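Local coordinates for acetylxylan esterase / glucomannan deacetylase (Cellvibrio japonicus, PDB 2W9X), which removes acetyl groups from plant cell-wall polysaccharides, acting on acetylated xylan and, with a large preference, on glucomannan, at residues B[268-271]-B[272-276]; B[213-216]-B[217-220]. All blocks are in the same frame, centred on the assembly; numbering follows the deposited sequence.

Contact 1 of 2, residues B[268-271]-B[272-276]; sequences DYVA and NYVKF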
loop_
_atom_site.group_PDB
_atom_site.type_symbol
_atom_site.label_atom_id
_atom_site.label_comp_id
_atom_site.label_asym_id
_atom_site.label_seq_id
_atom_site.Cartn_x
_atom_site.Cartn_y
_atom_site.Cartn_z
ATOM N N ASP B 268 16.207 14.715 -5.306
ATOM C CA ASP B 268 15.310 15.702 -5.898
ATOM C C ASP B 268 13.989 15.067 -6.360
ATOM O O ASP B 268 12.920 15.657 -6.165
ATOM C CB ASP B 268 16.022 16.409 -7.055
ATOM C CG ASP B 268 15.278 17.636 -7.554
ATOM O OD1 ASP B 268 14.682 18.359 -6.731
ATOM O OD2 ASP B 268 15.316 17.897 -8.774
ATOM N N TYR B 269 14.065 13.865 -6.942
ATOM C CA TYR B 269 12.890 13.091 -7.308
ATOM C C TYR B 269 12.039 12.808 -6.072
ATOM O O TYR B 269 10.824 13.011 -6.094
ATOM C CB TYR B 269 13.299 11.763 -7.983
ATOM C CG TYR B 269 12.161 10.789 -8.277
ATOM C CD1 TYR B 269 11.505 10.801 -9.515
ATOM C CD2 TYR B 269 11.765 9.827 -7.336
ATOM C CE1 TYR B 269 10.468 9.890 -9.803
ATOM C CE2 TYR B 269 10.743 8.932 -7.615
ATOM C CZ TYR B 269 10.103 8.967 -8.848
ATOM O OH TYR B 269 9.093 8.094 -9.100
ATOM N N VAL B 270 12.667 12.327 -5.004
ATOM C CA VAL B 270 11.901 11.920 -3.821
ATOM C C VAL B 270 11.180 13.135 -3.197
ATOM O O VAL B 270 9.976 13.057 -2.903
ATOM C CB VAL B 270 12.743 11.106 -2.771
ATOM C CG1 VAL B 270 11.981 10.944 -1.463
ATOM C CG2 VAL B 270 13.127 9.725 -3.311
ATOM N N ALA B 271 11.905 14.249 -3.030
ATOM C CA ALA B 271 11.363 15.455 -2.393
ATOM C C ALA B 271 10.156 16.005 -3.158
ATOM O O ALA B 271 9.144 16.349 -2.565
ATOM C CB ALA B 271 12.446 16.538 -2.246
ATOM N N ASN B 272 10.272 16.093 -4.475
ATOM C CA ASN B 272 9.190 16.627 -5.282
ATOM C C ASN B 272 7.979 15.727 -5.407
ATOM O O ASN B 272 6.845 16.211 -5.439
ATOM C CB ASN B 272 9.711 17.023 -6.651
ATOM C CG ASN B 272 10.323 18.380 -6.622
ATOM O OD1 ASN B 272 9.611 19.374 -6.709
ATOM N ND2 ASN B 272 11.638 18.443 -6.425
ATOM N N TYR B 273 8.214 14.425 -5.471
ATOM C CA TYR B 273 7.110 13.468 -5.492
ATOM C C TYR B 273 6.332 13.577 -4.175
ATOM O O TYR B 273 5.105 13.645 -4.186
ATOM C CB TYR B 273 7.635 12.045 -5.686
ATOM C CG TYR B 273 6.670 11.074 -6.340
ATOM C CD1 TYR B 273 7.151 9.978 -7.061
ATOM C CD2 TYR B 273 5.277 11.237 -6.236
ATOM C CE1 TYR B 273 6.287 9.057 -7.653
ATOM C CE2 TYR B 273 4.396 10.328 -6.837
ATOM C CZ TYR B 273 4.910 9.242 -7.537
ATOM O OH TYR B 273 4.061 8.343 -8.132
ATOM N N VAL B 274 7.052 13.609 -3.048
ATOM C CA VAL B 274 6.404 13.763 -1.736
ATOM C C VAL B 274 5.625 15.073 -1.706
ATOM O O VAL B 274 4.457 15.107 -1.289
ATOM C CB VAL B 274 7.417 13.670 -0.548
ATOM C CG1 VAL B 274 6.763 14.060 0.791
ATOM C CG2 VAL B 274 8.003 12.250 -0.456
ATOM N N LYS B 275 6.264 16.144 -2.181
ATOM C CA LYS B 275 5.645 17.481 -2.199
ATOM C C LYS B 275 4.340 17.457 -2.997
ATOM O O LYS B 275 3.313 18.007 -2.563
ATOM C CB LYS B 275 6.615 18.496 -2.813
ATOM C CG LYS B 275 6.276 19.967 -2.579
ATOM C CD LYS B 275 6.898 20.811 -3.682
ATOM C CE LYS B 275 6.929 22.280 -3.335
ATOM N NZ LYS B 275 7.513 23.032 -4.482
ATOM N N PHE B 276 4.386 16.805 -4.157
ATOM C CA PHE B 276 3.232 16.722 -5.070
ATOM C C PHE B 276 2.008 16.036 -4.456
ATOM O O PHE B 276 0.893 16.556 -4.511
ATOM C CB PHE B 276 3.641 15.994 -6.357
ATOM C CG PHE B 276 2.549 15.945 -7.411
ATOM C CD1 PHE B 276 1.875 17.115 -7.804
ATOM C CD2 PHE B 276 2.208 14.741 -8.015
ATOM C CE1 PHE B 276 0.874 17.070 -8.783
ATOM C CE2 PHE B 276 1.206 14.684 -9.000
ATOM C CZ PHE B 276 0.547 15.849 -9.382
#
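Tyr269 and Tyr273 sit one turn apart on helix 262-283, a helix packed on the parallel sheet of the SGNH-type (GDSL-like) esterase domain, and form an offset edge-to-face aromatic pair. The two side chains run side by side in the same direction, since both have CG anti to the backbone N, yet their rings stand at 88° to each other, with centroids 5.6 Å apart. Tyr273 offers its edge: CD1 comes to 3.6 Å from CZ of Tyr269. Ile202 touches both rings, and Ile242 of strand 239-243 meets Tyr273. Phe249 adds a further edge-to-face partner for Tyr269, whose hydroxyl is hydrogen-bonded to Leu244 O and so has its polar end satisfied within the core.

Val270 and Val274 make a looser i to i+4 pair, CG1 of the first lying 4.3 Å from CG2 of the second, and Gln311 of helix 300-314 touches both. The backbone bonds of this turn are regular, as in the one from Val274 N to Val270 O at 3.0 Å.

Asp268 and Asn272 occupy a more exposed flank. The carboxylate of Asp268 comes close to the Asn272 amide without bonding to it, the two planes 88° apart, while its OD2 is held by Arg258 in a salt bridge and by the indole NH of Trp259. The backbone oxygen of Asp268 instead takes two donors from one residue: Asn272 N at 3.2 Å and Asn272 ND2 at 3.1 Å, reaching it from opposite faces of the carbonyl plane. The side-chain bond is nearly straight, 168° at the hydrogen, and Asp268 O lies almost exactly in the amide plane of Asn272.

Contact 2 of 2, residues B[213-216]-B[217-220]; sequences KSLL and SLYP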
loop_
_atom_site.group_PDB
_atom_site.type_symbol
_atom_site.label_atom_id
_atom_site.label_comp_id
_atom_site.label_asym_id
_atom_site.label_seq_id
_atom_site.Cartn_x
_atom_site.Cartn_y
_atom_site.Cartn_z
ATOM N N LYS B 213 10.928 21.859 -17.761
ATOM C CA LYS B 213 9.625 21.279 -17.482
ATOM C C LYS B 213 9.717 19.917 -16.777
ATOM O O LYS B 213 10.796 19.321 -16.673
ATOM C CB LYS B 213 8.859 21.068 -18.799
ATOM C CG LYS B 213 8.449 22.338 -19.507
ATOM C CD LYS B 213 7.809 22.044 -20.841
ATOM C CE LYS B 213 7.423 23.349 -21.522
ATOM N NZ LYS B 213 6.987 23.098 -22.920
ATOM N N SER B 214 8.555 19.459 -16.311
ATOM C CA SER B 214 8.311 18.109 -15.814
ATOM C C SER B 214 6.794 17.892 -15.915
ATOM O O SER B 214 6.053 18.817 -16.253
ATOM C CB SER B 214 8.760 17.983 -14.353
ATOM O OG SER B 214 7.959 18.817 -13.537
ATOM N N LEU B 215 6.321 16.694 -15.606
ATOM C CA LEU B 215 4.874 16.464 -15.540
ATOM C C LEU B 215 4.239 17.392 -14.508
ATOM O O LEU B 215 3.172 17.958 -14.745
ATOM C CB LEU B 215 4.546 14.995 -15.213
ATOM C CG LEU B 215 3.165 14.447 -15.590
ATOM C CD1 LEU B 215 2.034 14.914 -14.669
ATOM C CD2 LEU B 215 2.819 14.791 -17.063
ATOM N N LEU B 216 4.909 17.533 -13.367
ATOM C CA LEU B 216 4.456 18.366 -12.259
ATOM C C LEU B 216 4.197 19.844 -12.653
ATOM O O LEU B 216 3.254 20.450 -12.156
ATOM C CB LEU B 216 5.444 18.257 -11.073
ATOM C CG LEU B 216 5.222 17.071 -10.098
ATOM C CD1 LEU B 216 4.591 15.899 -10.703
ATOM C CD2 LEU B 216 6.462 16.668 -9.310
ATOM N N SER B 217 5.007 20.394 -13.553
ATOM C CA SER B 217 4.845 21.798 -13.967
ATOM C C SER B 217 3.710 21.960 -14.983
ATOM O O SER B 217 3.113 23.019 -15.084
ATOM C CB SER B 217 6.160 22.377 -14.515
ATOM O OG SER B 217 6.493 21.762 -15.744
ATOM N N LEU B 218 3.409 20.885 -15.710
ATOM C CA LEU B 218 2.312 20.867 -16.668
ATOM C C LEU B 218 0.994 20.634 -15.962
ATOM O O LEU B 218 -0.053 21.104 -16.406
ATOM C CB LEU B 218 2.513 19.741 -17.682
ATOM C CG LEU B 218 3.730 19.841 -18.611
ATOM C CD1 LEU B 218 3.969 18.479 -19.235
ATOM C CD2 LEU B 218 3.506 20.884 -19.681
ATOM N N TYR B 219 1.074 19.900 -14.853
ATOM C CA TYR B 219 -0.091 19.383 -14.147
ATOM C C TYR B 219 -1.148 20.421 -13.732
ATOM O O TYR B 219 -2.331 20.108 -13.770
ATOM C CB TYR B 219 0.324 18.512 -12.948
ATOM C CG TYR B 219 -0.888 17.913 -12.271
ATOM C CD1 TYR B 219 -1.463 16.712 -12.738
ATOM C CD2 TYR B 219 -1.488 18.562 -11.190
ATOM C CE1 TYR B 219 -2.601 16.189 -12.138
ATOM C CE2 TYR B 219 -2.621 18.038 -10.580
ATOM C CZ TYR B 219 -3.171 16.853 -11.068
ATOM O OH TYR B 219 -4.296 16.363 -10.445
ATOM N N PRO B 220 -0.739 21.642 -13.317
ATOM C CA PRO B 220 -1.763 22.582 -12.840
ATOM C C PRO B 220 -2.717 23.131 -13.906
ATOM O O PRO B 220 -3.705 23.762 -13.557
ATOM C CB PRO B 220 -0.930 23.741 -12.262
ATOM C CG PRO B 220 0.430 23.152 -12.019
ATOM C CD PRO B 220 0.604 22.230 -13.182
#
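Ser214 is the N-cap of the short helix 215-218, and Ser217 answers it from the first turn. Ser214 OG accepts a weak capping bond from Ser217 N at 3.3 Å, while the Ser217 hydroxyl turns back and donates to Ser214 O over 3.0 Å. A chi1 of 68° holds that hydroxyl between its own backbone N and carbonyl carbon, facing the start of the helix. Leu218 N adds a weak bond to the same oxygen.

The packed side is apolar. Leu215 spreads its two methyls, CD1 to 4.3 Å from Tyr219 CB and CD2 to 4.4 Å from Leu218 CD1, and also rests on Phe200 and Ile148. The Tyr219 ring continues past Leu215 CD1, and its far end leads off to Glu146, which its OH meets in a hydrogen bond, with Arg35 in a cation-pi contact. By contrast, Lys213 lies on the solvent side: its extended chain leads off, and of its side chain CB alone comes near, 3.9 Å from Ser217 OG.

Leu215 O accepts weak bonds from both Leu218 N and Tyr219 N, mixing i+3 and i+4 bonding. Across this turn the backbone bonds and the Ser214 OG cap are all weak, so the firmer polar link is the one from Ser217 OG to Ser214 O.

Overall arrangement
Contact 2 precedes contact 1 in the chain, and the two centres lie 13 Å apart within the same esterase domain. They meet directly: the Phe276 ring, at the far end of 272-276, stands edge-to-face with Tyr219, Phe276 CE1 to Tyr219 CD2 at 3.7 Å, and Phe276 CD2 lies 3.8 Å from Leu216 CD1. Ile202 bridges them as well, touching Leu216 and both tyrosines of contact 1. The side chain of Tyr269 in contact 1 is about 8 Å from that of Asn247. In contact 2, the Leu215 side chain is about 8 Å from Asn247 and from Gly199. Both of these residues are probable transition-state stabilisers, in a domain whose inferred nucleophile is Ser151.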